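Delta-like protein (Rattus norvegicus, PDB 4XL1) probably acts as a ligand of Notch receptors, presenting a C2-like N-terminal domain, a DSL module and an EGF-like domain to receptors on neighbouring cells. Local coordinates at residues G172-E175 and S181-C184; S200-Q205 and D213-R218. The protein carries 3 engineered substitutions. All blocks are in the same frame, centred on the assembly; numbering follows the deposited sequence.

Interaction 1 of 2, residues G172-E175 and S181-C184. Engineered in segment 181-184: Pro182 (natural residue Leu).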
# COMPACT_ATOMS: atom_id res chain seq x y z
N GLY B 172 26.43 -5.71 -12.54
CA GLY B 172 25.45 -6.37 -13.38
C GLY B 172 25.15 -5.70 -14.71
O GLY B 172 25.38 -4.50 -14.89
N HIS B 173 24.63 -6.49 -15.64
CA HIS B 173 24.23 -5.99 -16.94
C HIS B 173 22.86 -6.56 -17.29
O HIS B 173 22.76 -7.62 -17.92
CB HIS B 173 25.25 -6.38 -18.01
CG HIS B 173 26.67 -6.14 -17.60
ND1 HIS B 173 27.40 -5.05 -18.04
CD2 HIS B 173 27.49 -6.84 -16.79
CE1 HIS B 173 28.61 -5.10 -17.52
NE2 HIS B 173 28.69 -6.17 -16.75
N TYR B 174 21.80 -5.86 -16.90
CA TYR B 174 20.46 -6.41 -17.06
C TYR B 174 19.38 -5.35 -17.17
O TYR B 174 19.59 -4.19 -16.84
CB TYR B 174 20.14 -7.36 -15.90
CG TYR B 174 20.23 -6.72 -14.53
CD1 TYR B 174 19.17 -6.01 -14.00
CD2 TYR B 174 21.39 -6.83 -13.77
CE1 TYR B 174 19.25 -5.43 -12.75
CE2 TYR B 174 21.48 -6.25 -12.52
CZ TYR B 174 20.41 -5.55 -12.01
OH TYR B 174 20.49 -4.97 -10.77
N GLU B 175 18.21 -5.79 -17.63
CA GLU B 175 17.02 -4.96 -17.63
C GLU B 175 16.08 -5.56 -16.60
O GLU B 175 16.44 -6.53 -15.94
CB GLU B 175 16.37 -4.93 -19.02
CG GLU B 175 15.91 -3.57 -19.49
CD GLU B 175 17.08 -2.66 -19.83
OE1 GLU B 175 18.13 -3.17 -20.26
OE2 GLU B 175 16.93 -1.43 -19.67
N SER B 181 12.60 -9.86 -11.82
CA SER B 181 13.83 -10.60 -12.06
C SER B 181 14.62 -9.91 -13.17
O SER B 181 14.03 -9.42 -14.13
CB SER B 181 13.54 -12.05 -12.42
OG SER B 181 12.87 -12.15 -13.67
N PRO B 182 15.95 -9.86 -13.03
CA PRO B 182 16.82 -9.29 -14.05
C PRO B 182 16.75 -10.04 -15.38
O PRO B 182 16.71 -11.27 -15.39
CB PRO B 182 18.22 -9.41 -13.43
CG PRO B 182 17.98 -9.49 -11.97
CD PRO B 182 16.68 -10.21 -11.80
N SER B 183 16.72 -9.30 -16.48
CA SER B 183 16.79 -9.88 -17.82
C SER B 183 18.14 -9.56 -18.45
O SER B 183 18.39 -8.43 -18.86
CB SER B 183 15.65 -9.36 -18.69
OG SER B 183 15.61 -10.04 -19.94
N CYS B 184 19.01 -10.57 -18.54
CA CYS B 184 20.40 -10.35 -18.94
C CYS B 184 20.57 -9.76 -20.33
O CYS B 184 19.94 -10.21 -21.29
CB CYS B 184 21.20 -11.66 -18.86
SG CYS B 184 21.35 -12.38 -17.21

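Interaction 2 of 2, residues S200-Q205 and D213-R218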
# COMPACT_ATOMS: atom_id res chain seq x y z
N SER B 200 32.70 -19.58 -27.12
CA SER B 200 32.14 -20.91 -27.32
C SER B 200 33.20 -22.00 -27.34
O SER B 200 34.15 -21.95 -28.12
CB SER B 200 31.33 -20.95 -28.62
OG SER B 200 30.65 -22.18 -28.76
N GLY B 201 33.02 -22.99 -26.47
CA GLY B 201 33.94 -24.11 -26.41
C GLY B 201 35.11 -23.88 -25.48
O GLY B 201 35.99 -24.74 -25.37
N CYS B 202 35.13 -22.73 -24.80
CA CYS B 202 36.18 -22.46 -23.83
C CYS B 202 36.05 -23.52 -22.74
O CYS B 202 34.96 -23.76 -22.24
CB CYS B 202 36.06 -21.04 -23.26
SG CYS B 202 37.44 -20.53 -22.20
N HIS B 203 37.17 -24.15 -22.39
CA HIS B 203 37.14 -25.29 -21.49
C HIS B 203 36.58 -24.88 -20.13
O HIS B 203 37.05 -23.91 -19.53
CB HIS B 203 38.54 -25.89 -21.33
CG HIS B 203 38.54 -27.25 -20.71
ND1 HIS B 203 38.72 -27.46 -19.36
CD2 HIS B 203 38.40 -28.48 -21.26
CE1 HIS B 203 38.68 -28.75 -19.10
NE2 HIS B 203 38.49 -29.40 -20.24
N GLU B 204 35.57 -25.61 -19.67
CA GLU B 204 34.84 -25.25 -18.46
C GLU B 204 35.73 -25.16 -17.23
O GLU B 204 35.60 -24.24 -16.43
CB GLU B 204 33.70 -26.24 -18.21
CG GLU B 204 32.62 -26.21 -19.28
CD GLU B 204 31.44 -27.12 -18.95
OE1 GLU B 204 31.66 -28.15 -18.29
OE2 GLU B 204 30.31 -26.78 -19.35
N GLN B 205 36.64 -26.13 -17.07
CA GLN B 205 37.55 -26.13 -15.93
C GLN B 205 38.84 -25.35 -16.15
O GLN B 205 39.32 -24.66 -15.25
CB GLN B 205 37.90 -27.58 -15.55
CG GLN B 205 38.89 -27.69 -14.40
CD GLN B 205 38.44 -27.00 -13.14
OE1 GLN B 205 37.28 -27.08 -12.75
NE2 GLN B 205 39.37 -26.30 -12.49
N ASP B 213 32.55 -13.35 -24.54
CA ASP B 213 33.11 -13.83 -25.80
C ASP B 213 34.63 -13.84 -25.77
O ASP B 213 35.28 -13.57 -26.78
CB ASP B 213 32.62 -12.96 -26.96
CG ASP B 213 31.12 -13.02 -27.14
OD1 ASP B 213 30.51 -14.03 -26.72
OD2 ASP B 213 30.55 -12.05 -27.68
N GLU B 214 35.20 -14.16 -24.61
CA GLU B 214 36.65 -14.26 -24.49
C GLU B 214 37.01 -15.61 -23.89
O GLU B 214 36.21 -16.21 -23.17
CB GLU B 214 37.18 -13.13 -23.60
CG GLU B 214 37.22 -11.75 -24.25
CD GLU B 214 38.06 -11.69 -25.51
OE1 GLU B 214 39.27 -11.98 -25.43
OE2 GLU B 214 37.51 -11.34 -26.57
N CYS B 215 38.21 -16.11 -24.19
CA CYS B 215 38.70 -17.31 -23.51
C CYS B 215 40.10 -17.10 -22.94
O CYS B 215 41.05 -16.87 -23.69
CB CYS B 215 38.68 -18.52 -24.45
SG CYS B 215 38.85 -20.11 -23.60
N ASN B 216 40.22 -17.18 -21.62
CA ASN B 216 41.51 -17.06 -20.96
C ASN B 216 41.90 -18.37 -20.26
O ASN B 216 41.05 -19.07 -19.72
CB ASN B 216 41.50 -15.91 -19.95
CG ASN B 216 41.27 -14.56 -20.62
OD1 ASN B 216 41.83 -14.27 -21.67
ND2 ASN B 216 40.43 -13.73 -20.00
N CYS B 217 43.20 -18.68 -20.28
CA CYS B 217 43.70 -19.98 -19.84
C CYS B 217 44.18 -19.93 -18.40
O CYS B 217 44.88 -19.00 -18.02
CB CYS B 217 44.85 -20.45 -20.74
SG CYS B 217 44.44 -20.85 -22.44
N ARG B 218 43.80 -20.92 -17.60
CA ARG B 218 44.38 -21.07 -16.27
C ARG B 218 45.75 -21.72 -16.42
O ARG B 218 46.06 -22.27 -17.48
CB ARG B 218 43.44 -21.87 -15.36
CG ARG B 218 42.41 -20.97 -14.71
CD ARG B 218 41.11 -21.67 -14.35
NE ARG B 218 40.17 -20.71 -13.78
CZ ARG B 218 38.94 -21.01 -13.38
NH1 ARG B 218 38.49 -22.26 -13.48
NH2 ARG B 218 38.16 -20.07 -12.88

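Interaction 1 of 2, residues G172-E175 and S181-C184
Tyr174 lays one face of its ring over Pro182, an engineered residue that is leucine in the natural sequence. The CB of Tyr174 starts the contact, 3.7 Å from Pro182 CB and also close to the carbonyl oxygen of Ser183. One bond further, CG comes within 3.5 Å of Pro182 CB, and CD1 is nearly as near. Along the ring the gap widens, CE1 standing 4.2 Å from the same methylene; the two side chains lie side by side, pointing the same way, and the contact is made by the CB end of the ring. With CG between the backbone N and the carbonyl carbon (chi1 58°), the ring is placed beside Pro182, and chi2 of 84° turns its face to the proline. The result is a CH-pi contact, Pro182 CB lying 3.9 Å from the centroid of the Tyr174 ring, while Pro182 CG sits over the same face toward the rim.

Next to this pair the strands are joined by a short antiparallel ladder of two residue pairs, strongly twisted, the segment axes running 107° apart. Glu175 and Ser183 form a hydrogen-bonded pair: Glu175 N donates to Ser183 O over 2.9 Å and Ser183 N returns to Glu175 O over 2.8 Å, both nearly straight at hydrogen. Tyr174 and Cys184 form the adjoining non-hydrogen-bonded pair. Pro182 CA adds a CA-H...O contact of 3.4 Å to Glu175 O, so that oxygen has two partners.

The two strands form a hairpin within the DSL module; strand 168-169 lies beyond 172-176, and a disulfide links Cys184 to Cys193. The backbone of His173 bonds Leu185, just past Cys184. Between the two segments the polar link is the main-chain bond pair of Glu175 and Ser183, while the side chains contribute dispersion and a modest CH-pi attraction through the buried tyrosine.

Interaction 2 of 2, residues S200-Q205 and D213-R218
Cys202 and Cys215 are joined by a disulfide, SG to SG 2.0 Å, with a right-handed chi3 of 78°. In both cysteines SG extends anti to the backbone N, and the two CA atoms approach to 5.7 Å. The second link is polar: Arg218 NH1 donates to the carbonyl oxygen of Gln205 over 3.1 Å, a somewhat bent bond (148° at hydrogen). The oxygen lies at the edge of the guanidinium, slightly out of its plane, and the donor is tilted from the carbonyl plane. An extended run from CG to NE carries the guanidinium across to this carbonyl, with Arg218 CD passing 3.6 Å from Gln205 O.

Around these two links, the backbone of Arg218 is hydrogen-bonded to Asn206, right beside Gln205, and His203 ND1 accepts the N-H of Asn206. Gly201, at a positive phi (89°), turns the chain just before Cys202. Cys217 is tied by its own disulfide to Cys226.

The contact lies at the surface of an EGF-like repeat, whose Cys202-Cys215 bridge joins the second cysteine to the fourth. The 200-205 loop leads into strand 207-208, which pairs antiparallel with strand 216-217; Asn216 bonds through its backbone to Tyr208, and the Arg218 side chain packs on Tyr208.

From the N terminus the chain first builds the C2-like domain, then enters the DSL module, where interaction 1 closes a short turn between strands 172-176 and 182-184. After the module's last disulfide, Cys184-Cys193, and strand 195-196, it passes into the EGF-like repeat, and interaction 2 closes the loop that contains strand 207-208. The two contacts follow in series, neither nesting nor crossing, with centres about 23 Å apart and nearest atoms about 11 Å apart. Each lies within one small disulfide-rich module, the first joining two hairpin strands, the second the 200-205 loop to the segment holding strand 216-217, and these modules succeed one another along an elongated chain.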